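Local coordinates for protein arginase (Trypanosoma brucei brucei, PDB 4RHJ) that is of unknown function, adopting the arginase-deacetylase fold of a family usually credited with arginase or agmatinase activity, yet having evolved without a binuclear manganese cluster, at residues G54-A59 and N290-V295; M150-K155 and L185-L190; D236-I241 and R277-V282; A251-V256 and G302-A307. All coordinates share one frame; numbering follows the deposited sequence.

Interaction 1. Residues G54-A59 and N290-V295; sequences GMPRRA and NPDLDV
Asn290 meets Met55 and Pro56 in turn along its side chain. Its CB lies 3.6 Å from Met55 SD, the sulfur being brought there by a Met55 chain bent at its second torsion. With Asn290 CG anti to the backbone N (chi1 179°), Pro56 CD stands over the amide, out of its plane: 3.4 Å from Asn290 CG, and 3.3 Å from both OD1 and ND2. Pro56 CG is 3.2 Å from Asn290 OD1. That oxygen also accepts from Asp292 N at 3.0 Å, an Asx turn over the start of 3-10 segment 291-293; this bond, its donor above the carbonyl plane, would help to hold the amide's rotation. Farther along, Arg58 lies alongside Pro291, with NH1 3.7 Å from Pro291 CB, near the guanidinium plane. Asp292 turns OD1 to Lys298 of the second subunit in a salt bridge. Both loops follow strands of the central parallel sheet, 46-50 and 281-287. Met55 is about 7 Å, side chain to side chain, from Asp244, which binds manganese in another structure of this protein, the metal being absent from this chain. Because the touching groups of the two loops share no hydrogen bond, van der Waals packing and shape set this surface contact.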
loop_
_atom_site.group_PDB
_atom_site.type_symbol
_atom_site.label_atom_id
_atom_site.label_comp_id
_atom_site.label_asym_id
_atom_site.label_seq_id
_atom_site.Cartn_x
_atom_site.Cartn_y
_atom_site.Cartn_z
ATOM N N GLY A 54 3.930 21.717 -16.600
ATOM C CA GLY A 54 2.797 20.806 -16.686
ATOM C C GLY A 54 2.070 20.448 -15.399
ATOM O O GLY A 54 1.206 19.569 -15.396
ATOM N N MET A 55 2.419 21.131 -14.310
ATOM C CA MET A 55 1.772 20.982 -13.007
ATOM C C MET A 55 1.269 22.360 -12.571
ATOM O O MET A 55 1.764 23.358 -13.074
ATOM C CB MET A 55 2.757 20.406 -11.977
ATOM C CG MET A 55 3.343 19.035 -12.372
ATOM S SD MET A 55 2.067 17.754 -12.343
ATOM C CE MET A 55 2.594 16.573 -13.570
ATOM N N PRO A 56 0.294 22.422 -11.643
ATOM C CA PRO A 56 -0.184 23.686 -11.059
ATOM C C PRO A 56 0.914 24.682 -10.671
ATOM O O PRO A 56 2.073 24.308 -10.535
ATOM C CB PRO A 56 -0.939 23.210 -9.821
ATOM C CG PRO A 56 -1.556 21.959 -10.278
ATOM C CD PRO A 56 -0.519 21.295 -11.157
ATOM N N ARG A 57 0.535 25.942 -10.490
ATOM C CA ARG A 57 1.502 26.999 -10.206
ATOM C C ARG A 57 2.206 26.827 -8.855
ATOM O O ARG A 57 3.375 27.194 -8.696
ATOM C CB ARG A 57 0.822 28.362 -10.253
ATOM C CG ARG A 57 1.742 29.453 -10.757
ATOM C CD ARG A 57 1.165 30.851 -10.576
ATOM N NE ARG A 57 1.858 31.831 -11.410
ATOM C CZ ARG A 57 3.093 32.269 -11.188
ATOM N NH1 ARG A 57 3.791 31.815 -10.155
ATOM N NH2 ARG A 57 3.635 33.160 -12.004
ATOM N N ARG A 58 1.495 26.284 -7.875
ATOM C CA ARG A 58 2.117 26.025 -6.588
ATOM C C ARG A 58 2.862 24.700 -6.636
ATOM O O ARG A 58 2.276 23.647 -6.922
ATOM C CB ARG A 58 1.083 26.017 -5.459
ATOM C CG ARG A 58 1.650 25.583 -4.107
ATOM C CD ARG A 58 0.558 25.443 -3.070
ATOM N NE ARG A 58 1.023 24.749 -1.876
ATOM C CZ ARG A 58 0.973 23.430 -1.703
ATOM N NH1 ARG A 58 0.478 22.647 -2.652
ATOM N NH2 ARG A 58 1.418 22.891 -0.574
ATOM N N ALA A 59 4.163 24.774 -6.374
ATOM C CA ALA A 59 5.005 23.593 -6.258
ATOM C C ALA A 59 5.608 23.504 -4.867
ATOM O O ALA A 59 6.601 24.159 -4.572
ATOM C CB ALA A 59 6.095 23.615 -7.294
ATOM N N ASN A 290 1.271 16.035 -8.628
ATOM C CA ASN A 290 0.377 17.172 -8.697
ATOM C C ASN A 290 -0.457 17.202 -7.426
ATOM O O ASN A 290 -1.287 16.325 -7.203
ATOM C CB ASN A 290 -0.500 17.091 -9.950
ATOM C CG ASN A 290 -1.489 18.245 -10.061
ATOM O OD1 ASN A 290 -1.712 18.985 -9.114
ATOM N ND2 ASN A 290 -2.116 18.367 -11.222
ATOM N N PRO A 291 -0.230 18.227 -6.592
ATOM C CA PRO A 291 -0.810 18.376 -5.254
ATOM C C PRO A 291 -2.314 18.187 -5.263
ATOM O O PRO A 291 -2.864 17.668 -4.297
ATOM C CB PRO A 291 -0.440 19.810 -4.869
ATOM C CG PRO A 291 -0.069 20.476 -6.160
ATOM C CD PRO A 291 0.552 19.410 -6.969
ATOM N N ASP A 292 -2.947 18.552 -6.370
ATOM C CA ASP A 292 -4.404 18.533 -6.471
ATOM C C ASP A 292 -4.984 17.122 -6.552
ATOM O O ASP A 292 -6.166 16.916 -6.279
ATOM C CB ASP A 292 -4.856 19.375 -7.677
ATOM C CG ASP A 292 -4.739 20.882 -7.418
ATOM O OD1 ASP A 292 -4.560 21.265 -6.245
ATOM O OD2 ASP A 292 -4.832 21.687 -8.369
ATOM N N LEU A 293 -4.138 16.158 -6.900
ATOM C CA LEU A 293 -4.565 14.784 -7.181
ATOM C C LEU A 293 -4.203 13.825 -6.050
ATOM O O LEU A 293 -4.457 12.633 -6.134
ATOM C CB LEU A 293 -3.935 14.295 -8.492
ATOM C CG LEU A 293 -3.975 15.196 -9.734
ATOM C CD1 LEU A 293 -3.252 14.531 -10.858
ATOM C CD2 LEU A 293 -5.414 15.542 -10.173
ATOM N N ASP A 294 -3.629 14.366 -4.980
ATOM C CA ASP A 294 -3.103 13.559 -3.887
ATOM C C ASP A 294 -4.162 13.144 -2.870
ATOM O O ASP A 294 -5.217 13.764 -2.749
ATOM C CB ASP A 294 -1.978 14.321 -3.177
ATOM C CG ASP A 294 -0.881 13.400 -2.653
ATOM O OD1 ASP A 294 -1.061 12.167 -2.647
ATOM O OD2 ASP A 294 0.168 13.919 -2.235
ATOM N N VAL A 295 -3.876 12.078 -2.131
ATOM C CA VAL A 295 -4.716 11.708 -0.996
ATOM C C VAL A 295 -4.035 12.338 0.204
ATOM O O VAL A 295 -2.803 12.303 0.323
ATOM C CB VAL A 295 -4.889 10.160 -0.819
ATOM C CG1 VAL A 295 -5.411 9.819 0.575
ATOM C CG2 VAL A 295 -5.820 9.569 -1.878
#

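Interaction 2. Residues M150-K155 and L185-L190; sequences MVEAYK and LDKGLL
Lys187 CD and Leu189 CD1 both come at the OE2 edge of the Glu152 carboxylate, near its plane. Glu152 OE2 is 3.1 Å from Lys187 CD, against the aliphatic part of a lysine chain that the glutamate crosses at about a right angle. Lys187 NZ stays 4.2 Å from Glu152 OE2, because the chain bends at its last torsion; any attraction would be a long-range one, beyond salt-bridge distance. The other oxygen, OE1, is hydrogen-bonded to Tyr120, which would help to set the turn of the group. Leu189 divides its branches between Glu152 and Lys155: CD1 is 3.6 Å from Glu152 CG, and CD2 is 3.6 Å from Lys155 CG. Lys155, bent at chi2 (63°), runs antiparallel beside the leucine side chain. Leu189 reaches this position just after a Schellman motif at Gly188, where positive phi (55°) ends helix 180-186 and the chain heads into strand 190-196. The contact therefore joins helix 148-157 to the turn between a helix and the next strand of the alpha/beta fold. Deeper in, Val151 CG2 and Leu190 CD1 approach to 4.4 Å, and both side chains also touch Leu184, while Val151 packs on Ile163 and Leu190 on Ile165 of strand 163-168.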
loop_
_atom_site.group_PDB
_atom_site.type_symbol
_atom_site.label_atom_id
_atom_site.label_comp_id
_atom_site.label_asym_id
_atom_site.label_seq_id
_atom_site.Cartn_x
_atom_site.Cartn_y
_atom_site.Cartn_z
ATOM N N MET A 150 17.731 18.423 -19.654
ATOM C CA MET A 150 18.895 18.145 -18.806
ATOM C C MET A 150 19.910 17.213 -19.466
ATOM O O MET A 150 21.130 17.424 -19.374
ATOM C CB MET A 150 18.440 17.541 -17.471
ATOM C CG MET A 150 17.588 18.475 -16.596
ATOM S SD MET A 150 16.984 17.644 -15.107
ATOM C CE MET A 150 18.504 17.400 -14.197
ATOM N N VAL A 151 19.408 16.182 -20.126
ATOM C CA VAL A 151 20.267 15.306 -20.904
ATOM C C VAL A 151 20.781 16.018 -22.168
ATOM O O VAL A 151 21.852 15.689 -22.672
ATOM C CB VAL A 151 19.537 13.996 -21.282
ATOM C CG1 VAL A 151 18.318 14.307 -22.035
ATOM C CG2 VAL A 151 20.434 13.072 -22.105
ATOM N N GLU A 152 20.053 17.016 -22.671
ATOM C CA GLU A 152 20.537 17.744 -23.852
ATOM C C GLU A 152 21.609 18.786 -23.529
ATOM O O GLU A 152 22.461 19.075 -24.369
ATOM C CB GLU A 152 19.377 18.395 -24.594
ATOM C CG GLU A 152 18.686 17.421 -25.525
ATOM C CD GLU A 152 17.840 18.099 -26.548
ATOM O OE1 GLU A 152 17.185 19.096 -26.192
ATOM O OE2 GLU A 152 17.831 17.633 -27.703
ATOM N N ALA A 153 21.568 19.328 -22.314
ATOM C CA ALA A 153 22.642 20.164 -21.783
ATOM C C ALA A 153 23.927 19.370 -21.573
ATOM O O ALA A 153 25.027 19.921 -21.612
ATOM C CB ALA A 153 22.225 20.773 -20.506
ATOM N N TYR A 154 23.768 18.071 -21.337
ATOM C CA TYR A 154 24.896 17.179 -21.068
ATOM C C TYR A 154 25.614 16.817 -22.351
ATOM O O TYR A 154 26.846 16.829 -22.418
ATOM C CB TYR A 154 24.422 15.900 -20.363
ATOM C CG TYR A 154 25.545 15.089 -19.773
ATOM C CD1 TYR A 154 26.329 14.266 -20.567
ATOM C CD2 TYR A 154 25.828 15.155 -18.421
ATOM C CE1 TYR A 154 27.357 13.538 -20.032
ATOM C CE2 TYR A 154 26.861 14.426 -17.873
ATOM C CZ TYR A 154 27.620 13.624 -18.681
ATOM O OH TYR A 154 28.647 12.900 -18.133
ATOM N N LYS A 155 24.825 16.481 -23.363
ATOM C CA LYS A 155 25.349 16.088 -24.658
ATOM C C LYS A 155 25.919 17.289 -25.411
ATOM O O LYS A 155 26.767 17.145 -26.282
ATOM C CB LYS A 155 24.253 15.414 -25.482
ATOM C CG LYS A 155 24.773 14.494 -26.571
ATOM C CD LYS A 155 25.549 13.327 -25.989
ATOM C CE LYS A 155 25.834 12.296 -27.054
ATOM N NZ LYS A 155 26.552 11.138 -26.491
ATOM N N LEU A 185 15.652 9.628 -28.132
ATOM C CA LEU A 185 15.932 8.472 -28.977
ATOM C C LEU A 185 16.128 8.865 -30.430
ATOM O O LEU A 185 17.130 8.513 -31.048
ATOM C CB LEU A 185 14.804 7.448 -28.864
ATOM C CG LEU A 185 14.846 6.663 -27.561
ATOM C CD1 LEU A 185 13.607 5.824 -27.419
ATOM C CD2 LEU A 185 16.090 5.798 -27.527
ATOM N N ASP A 186 15.168 9.610 -30.967
ATOM C CA ASP A 186 15.200 9.979 -32.369
ATOM C C ASP A 186 16.327 10.942 -32.683
ATOM O O ASP A 186 16.727 11.077 -33.838
ATOM C CB ASP A 186 13.869 10.586 -32.783
ATOM C CG ASP A 186 12.801 9.543 -32.981
ATOM O OD1 ASP A 186 11.908 9.433 -32.121
ATOM O OD2 ASP A 186 12.864 8.820 -33.993
ATOM N N LYS A 187 16.835 11.614 -31.655
ATOM C CA LYS A 187 17.956 12.530 -31.823
ATOM C C LYS A 187 19.276 11.775 -31.706
ATOM O O LYS A 187 20.350 12.360 -31.842
ATOM C CB LYS A 187 17.888 13.667 -30.799
ATOM C CG LYS A 187 17.249 14.946 -31.359
ATOM C CD LYS A 187 17.290 16.108 -30.371
ATOM C CE LYS A 187 17.193 17.463 -31.092
ATOM N NZ LYS A 187 18.458 17.841 -31.809
ATOM N N GLY A 188 19.180 10.470 -31.470
ATOM C CA GLY A 188 20.346 9.620 -31.329
ATOM C C GLY A 188 21.299 10.125 -30.273
ATOM O O GLY A 188 22.514 10.005 -30.406
ATOM N N LEU A 189 20.742 10.720 -29.229
ATOM C CA LEU A 189 21.518 11.154 -28.077
ATOM C C LEU A 189 21.600 9.981 -27.115
ATOM O O LEU A 189 22.533 9.848 -26.336
ATOM C CB LEU A 189 20.873 12.376 -27.409
ATOM C CG LEU A 189 20.683 13.632 -28.275
ATOM C CD1 LEU A 189 20.023 14.737 -27.480
ATOM C CD2 LEU A 189 22.001 14.127 -28.846
ATOM N N LEU A 190 20.609 9.109 -27.224
ATOM C CA LEU A 190 20.464 7.971 -26.338
ATOM C C LEU A 190 21.066 6.714 -26.935
ATOM O O LEU A 190 20.599 6.222 -27.962
ATOM C CB LEU A 190 18.988 7.746 -26.025
ATOM C CG LEU A 190 18.560 8.160 -24.625
ATOM C CD1 LEU A 190 19.329 9.391 -24.176
ATOM C CD2 LEU A 190 17.059 8.391 -24.563
#

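Interaction 3. Residues D236-I241 and R277-V282; sequences DYPVFI and RGPKVV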
loop_
_atom_site.group_PDB
_atom_site.type_symbol
_atom_site.label_atom_id
_atom_site.label_comp_id
_atom_site.label_asym_id
_atom_site.label_seq_id
_atom_site.Cartn_x
_atom_site.Cartn_y
_atom_site.Cartn_z
ATOM N N ASP A 236 29.314 0.763 -17.903
ATOM C CA ASP A 236 30.239 1.873 -17.759
ATOM C C ASP A 236 29.679 3.131 -18.427
ATOM O O ASP A 236 30.413 4.093 -18.659
ATOM C CB ASP A 236 31.603 1.508 -18.360
ATOM C CG ASP A 236 32.160 0.205 -17.797
ATOM O OD1 ASP A 236 31.367 -0.589 -17.251
ATOM O OD2 ASP A 236 33.382 -0.029 -17.902
ATOM N N TYR A 237 28.380 3.105 -18.742
ATOM C CA TYR A 237 27.692 4.204 -19.432
ATOM C C TYR A 237 26.975 5.137 -18.459
ATOM O O TYR A 237 26.127 4.675 -17.702
ATOM C CB TYR A 237 26.671 3.651 -20.438
ATOM C CG TYR A 237 27.269 2.775 -21.505
ATOM C CD1 TYR A 237 27.697 3.309 -22.711
ATOM C CD2 TYR A 237 27.411 1.412 -21.307
ATOM C CE1 TYR A 237 28.254 2.504 -23.693
ATOM C CE2 TYR A 237 27.964 0.598 -22.278
ATOM C CZ TYR A 237 28.384 1.149 -23.471
ATOM O OH TYR A 237 28.938 0.345 -24.442
ATOM N N PRO A 238 27.306 6.452 -18.493
ATOM C CA PRO A 238 26.729 7.520 -17.657
ATOM C C PRO A 238 25.203 7.477 -17.574
ATOM O O PRO A 238 24.538 7.434 -18.598
ATOM C CB PRO A 238 27.193 8.797 -18.365
ATOM C CG PRO A 238 28.485 8.415 -18.964
ATOM C CD PRO A 238 28.329 6.986 -19.411
ATOM N N VAL A 239 24.656 7.492 -16.366
ATOM C CA VAL A 239 23.232 7.274 -16.192
ATOM C C VAL A 239 22.437 8.550 -15.904
ATOM O O VAL A 239 22.730 9.276 -14.973
ATOM C CB VAL A 239 22.937 6.256 -15.045
ATOM C CG1 VAL A 239 21.449 5.994 -14.948
ATOM C CG2 VAL A 239 23.667 4.940 -15.271
ATOM N N PHE A 240 21.434 8.811 -16.729
ATOM C CA PHE A 240 20.380 9.759 -16.397
ATOM C C PHE A 240 19.316 8.969 -15.669
ATOM O O PHE A 240 18.984 7.854 -16.061
ATOM C CB PHE A 240 19.803 10.423 -17.654
ATOM C CG PHE A 240 18.754 11.474 -17.378
ATOM C CD1 PHE A 240 19.053 12.829 -17.500
ATOM C CD2 PHE A 240 17.458 11.113 -17.018
ATOM C CE1 PHE A 240 18.082 13.804 -17.246
ATOM C CE2 PHE A 240 16.494 12.083 -16.760
ATOM C CZ PHE A 240 16.806 13.425 -16.879
ATOM N N ILE A 241 18.767 9.522 -14.602
ATOM C CA ILE A 241 17.718 8.795 -13.922
ATOM C C ILE A 241 16.440 9.600 -14.015
ATOM O O ILE A 241 16.406 10.757 -13.609
ATOM C CB ILE A 241 18.107 8.482 -12.465
ATOM C CG1 ILE A 241 19.214 7.417 -12.468
ATOM C CG2 ILE A 241 16.904 7.988 -11.688
ATOM C CD1 ILE A 241 19.667 6.939 -11.107
ATOM N N ARG A 277 23.542 0.825 -11.918
ATOM C CA ARG A 277 24.998 0.871 -11.989
ATOM C C ARG A 277 25.448 1.932 -12.966
ATOM O O ARG A 277 24.712 2.304 -13.870
ATOM C CB ARG A 277 25.579 -0.480 -12.415
ATOM C CG ARG A 277 25.276 -1.648 -11.517
ATOM C CD ARG A 277 26.040 -1.617 -10.223
ATOM N NE ARG A 277 25.339 -2.434 -9.249
ATOM C CZ ARG A 277 24.319 -1.991 -8.532
ATOM N NH1 ARG A 277 23.923 -0.740 -8.666
ATOM N NH2 ARG A 277 23.709 -2.783 -7.675
ATOM N N GLY A 278 26.665 2.422 -12.790
ATOM C CA GLY A 278 27.189 3.421 -13.701
ATOM C C GLY A 278 28.514 4.022 -13.292
ATOM O O GLY A 278 29.007 3.771 -12.193
ATOM N N PRO A 279 29.108 4.813 -14.196
ATOM C CA PRO A 279 30.372 5.502 -13.953
ATOM C C PRO A 279 30.098 6.829 -13.288
ATOM O O PRO A 279 31.004 7.454 -12.723
ATOM C CB PRO A 279 30.924 5.700 -15.352
ATOM C CG PRO A 279 29.697 5.927 -16.172
ATOM C CD PRO A 279 28.635 5.025 -15.575
ATOM N N LYS A 280 28.828 7.226 -13.362
ATOM C CA LYS A 280 28.338 8.535 -12.947
ATOM C C LYS A 280 26.868 8.696 -13.329
ATOM O O LYS A 280 26.399 8.100 -14.297
ATOM C CB LYS A 280 29.151 9.649 -13.601
ATOM C CG LYS A 280 29.276 9.484 -15.097
ATOM C CD LYS A 280 28.908 10.766 -15.811
ATOM C CE LYS A 280 27.464 11.143 -15.552
ATOM N NZ LYS A 280 27.326 12.290 -14.605
ATOM N N VAL A 281 26.153 9.523 -12.583
ATOM C CA VAL A 281 24.796 9.878 -12.956
ATOM C C VAL A 281 24.786 11.249 -13.634
ATOM O O VAL A 281 25.387 12.185 -13.130
ATOM C CB VAL A 281 23.862 9.863 -11.731
ATOM C CG1 VAL A 281 22.490 10.385 -12.084
ATOM C CG2 VAL A 281 23.765 8.465 -11.177
ATOM N N VAL A 282 24.144 11.365 -14.794
ATOM C CA VAL A 282 24.171 12.631 -15.523
ATOM C C VAL A 282 23.147 13.602 -14.951
ATOM O O VAL A 282 23.291 14.824 -15.071
ATOM C CB VAL A 282 23.922 12.458 -17.043
ATOM C CG1 VAL A 282 24.537 11.178 -17.555
ATOM C CG2 VAL A 282 22.473 12.522 -17.371
#
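Pro238 presents its ring to three side chains of 277-282: Pro279, Lys280 and Val282. It crosses the Pro279 ring at roughly ninety degrees, Pro238 CD lying 3.7 Å from Pro279 CG. Lys280 comes at a slant: its chain, bent at three torsions, curls so that CD stands 3.7 Å from Pro238 CB. The same CB is 3.7 Å from Val282 CG1, one branch of a forked side chain. The other branch, CG2, turns to Phe240, whose side chain crosses that of Val282 nearly perpendicularly. There Val282 CG2 sits at the ring edge, near its plane, 3.4 Å from Phe240 CD1. On the neighbouring residue, Val239 CG2 comes 3.2 Å from Arg277 O.

The backbones pair as parallel strands with Val239 opposite Val281. Val239 N donates to Lys280 O at 2.8 Å with an N-H...O angle of 172°, the donor lying in the carbonyl plane. Val239 thus gives its N-H to the residue before Val281 and its carbonyl to the residue after it, the usual parallel pattern about a bridge; the second bond, Val282 N to Val239 O, is unusually short and tilted, its exact length doubtful. Val239 and Val281 project from the same face of the sheet, and Ile241 lies loosely against Val281.

These pairs join the starts of strands 239-244 and 281-287, linked through helix 266-274 as a beta-alpha-beta unit. On its other edge, strand 239-244 pairs with strand 163-168, through backbone bonds of Phe240 with Val164 and Val166. Helix 148-157 closes over one face: Met150 and Val151 touch Phe240, and Tyr154 packs on Lys280 and Val282.

Interaction 4. Residues A251-V256 and G302-A307; sequences AFAPAV and GLTAIA
Thr304 OG1 accepts the N-H of Ala255 at 3.0 Å, the one hydrogen bond between the segments; its N-H...O angle of 137° makes it distinctly bent. The hydroxyl oxygen sits beside the Thr304 backbone N (chi1 -46°), and the methyl CG2, anti to that N, comes between Ala255 CB (3.7 Å) and Ala253 CB (4.0 Å). The fit is tight: Ala255 CB is 3.4 Å from Thr304 CB, closer than usual van der Waals contact. Pro254 runs alongside in the opposite direction, its CD 3.4 Å from Thr304 OG1, a proline that has no N-H to offer. One helical turn on, Ala307 CB is 3.7 Å from Phe252 O. The loop turns sharply through Ala255, the centre of an inverse gamma turn closed by Val256 N to Pro254 O at 2.9 Å. Opposite it is the first turn of helix 303-316, with Gly302 at the N-cap and its carbonyl taking Ile306 N at 3.1 Å. In the second shell, Asp294 hydrogen-bonds to Thr304 OG1, giving that oxygen two polar partners, and Asn290 pairs with the Ala255 backbone. Beyond lies the trimer: Val256 O receives Arg297 of the second subunit, and Leu303 packs on Val295 of the third subunit.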
loop_
_atom_site.group_PDB
_atom_site.type_symbol
_atom_site.label_atom_id
_atom_site.label_comp_id
_atom_site.label_asym_id
_atom_site.label_seq_id
_atom_site.Cartn_x
_atom_site.Cartn_y
_atom_site.Cartn_z
ATOM N N ALA A 251 -1.682 3.395 -4.481
ATOM C CA ALA A 251 -1.768 3.339 -3.014
ATOM C C ALA A 251 -0.673 4.160 -2.318
ATOM O O ALA A 251 -0.921 4.774 -1.261
ATOM C CB ALA A 251 -1.719 1.901 -2.524
ATOM N N PHE A 252 0.519 4.172 -2.916
ATOM C CA PHE A 252 1.674 4.911 -2.377
ATOM C C PHE A 252 1.815 6.286 -2.994
ATOM O O PHE A 252 2.165 7.242 -2.296
ATOM C CB PHE A 252 2.969 4.119 -2.590
ATOM C CG PHE A 252 2.880 2.705 -2.107
ATOM C CD1 PHE A 252 2.273 1.740 -2.886
ATOM C CD2 PHE A 252 3.362 2.349 -0.875
ATOM C CE1 PHE A 252 2.157 0.434 -2.461
ATOM C CE2 PHE A 252 3.259 1.052 -0.433
ATOM C CZ PHE A 252 2.654 0.091 -1.226
ATOM N N ALA A 253 1.519 6.398 -4.288
ATOM C CA ALA A 253 1.639 7.671 -5.000
ATOM C C ALA A 253 0.384 8.046 -5.816
ATOM O O ALA A 253 0.425 8.108 -7.039
ATOM C CB ALA A 253 2.868 7.638 -5.913
ATOM N N PRO A 254 -0.736 8.309 -5.131
ATOM C CA PRO A 254 -1.990 8.628 -5.819
ATOM C C PRO A 254 -1.948 9.882 -6.698
ATOM O O PRO A 254 -2.791 10.013 -7.585
ATOM C CB PRO A 254 -2.972 8.820 -4.660
ATOM C CG PRO A 254 -2.146 9.021 -3.476
ATOM C CD PRO A 254 -0.909 8.262 -3.679
ATOM N N ALA A 255 -0.966 10.758 -6.490
ATOM C CA ALA A 255 -0.998 12.107 -7.060
ATOM C C ALA A 255 -0.486 12.214 -8.488
ATOM O O ALA A 255 0.391 13.028 -8.772
ATOM C CB ALA A 255 -0.219 13.057 -6.185
ATOM N N VAL A 256 -1.072 11.419 -9.381
ATOM C CA VAL A 256 -0.699 11.409 -10.794
ATOM C C VAL A 256 -1.933 11.424 -11.713
ATOM O O VAL A 256 -2.979 10.923 -11.332
ATOM C CB VAL A 256 0.175 10.172 -11.125
ATOM C CG1 VAL A 256 1.459 10.190 -10.307
ATOM C CG2 VAL A 256 -0.591 8.877 -10.869
ATOM N N GLY A 302 0.303 15.189 1.921
ATOM C CA GLY A 302 0.024 14.328 0.792
ATOM C C GLY A 302 0.836 13.060 0.889
ATOM O O GLY A 302 2.047 13.096 1.122
ATOM N N LEU A 303 0.159 11.932 0.718
ATOM C CA LEU A 303 0.811 10.631 0.609
ATOM C C LEU A 303 1.929 10.607 -0.445
ATOM O O LEU A 303 2.962 9.985 -0.263
ATOM C CB LEU A 303 -0.229 9.565 0.278
ATOM C CG LEU A 303 -0.637 8.733 1.485
ATOM C CD1 LEU A 303 -1.042 9.630 2.659
ATOM C CD2 LEU A 303 -1.740 7.779 1.100
ATOM N N THR A 304 1.706 11.290 -1.560
ATOM C CA THR A 304 2.676 11.290 -2.648
ATOM C C THR A 304 3.876 12.144 -2.316
ATOM O O THR A 304 4.989 11.873 -2.768
ATOM C CB THR A 304 2.057 11.797 -3.924
ATOM O OG1 THR A 304 0.784 11.162 -4.092
ATOM C CG2 THR A 304 2.973 11.510 -5.129
ATOM N N ALA A 305 3.640 13.185 -1.529
ATOM C CA ALA A 305 4.732 14.044 -1.078
ATOM C C ALA A 305 5.672 13.244 -0.166
ATOM O O ALA A 305 6.896 13.295 -0.313
ATOM C CB ALA A 305 4.201 15.244 -0.363
ATOM N N ILE A 306 5.071 12.504 0.763
ATOM C CA ILE A 306 5.818 11.651 1.677
ATOM C C ILE A 306 6.667 10.676 0.870
ATOM O O ILE A 306 7.883 10.605 1.031
ATOM C CB ILE A 306 4.860 10.890 2.654
ATOM C CG1 ILE A 306 4.229 11.855 3.661
ATOM C CG2 ILE A 306 5.580 9.793 3.410
ATOM C CD1 ILE A 306 3.042 11.276 4.427
ATOM N N ALA A 307 6.013 9.958 -0.027
ATOM C CA ALA A 307 6.666 8.960 -0.862
ATOM C C ALA A 307 7.785 9.557 -1.693
ATOM O O ALA A 307 8.893 9.048 -1.726
ATOM C CB ALA A 307 5.642 8.304 -1.767
#

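From the N terminus, residues 54-59 open a long loop that closes only at 290-295, in interaction 1. Nested inside it, interaction 2 closes a short loop, tying helix 148-157 to the turn before strand 190-196, and interaction 3 closes the next, tying neighbouring strands 239-244 and 281-287; the two lie in series and touch through Tyr154 and Lys280. Interaction 4 starts at 251-256, within the loop of interaction 3, and ends at 302-307, beyond interaction 1, so it crosses both. Interactions 1 and 4, centres about 11 Å apart, tie loops that follow strands to each other and to helix 303-316, and both reach the second subunit. Interaction 3 lies across the chain's centre from both.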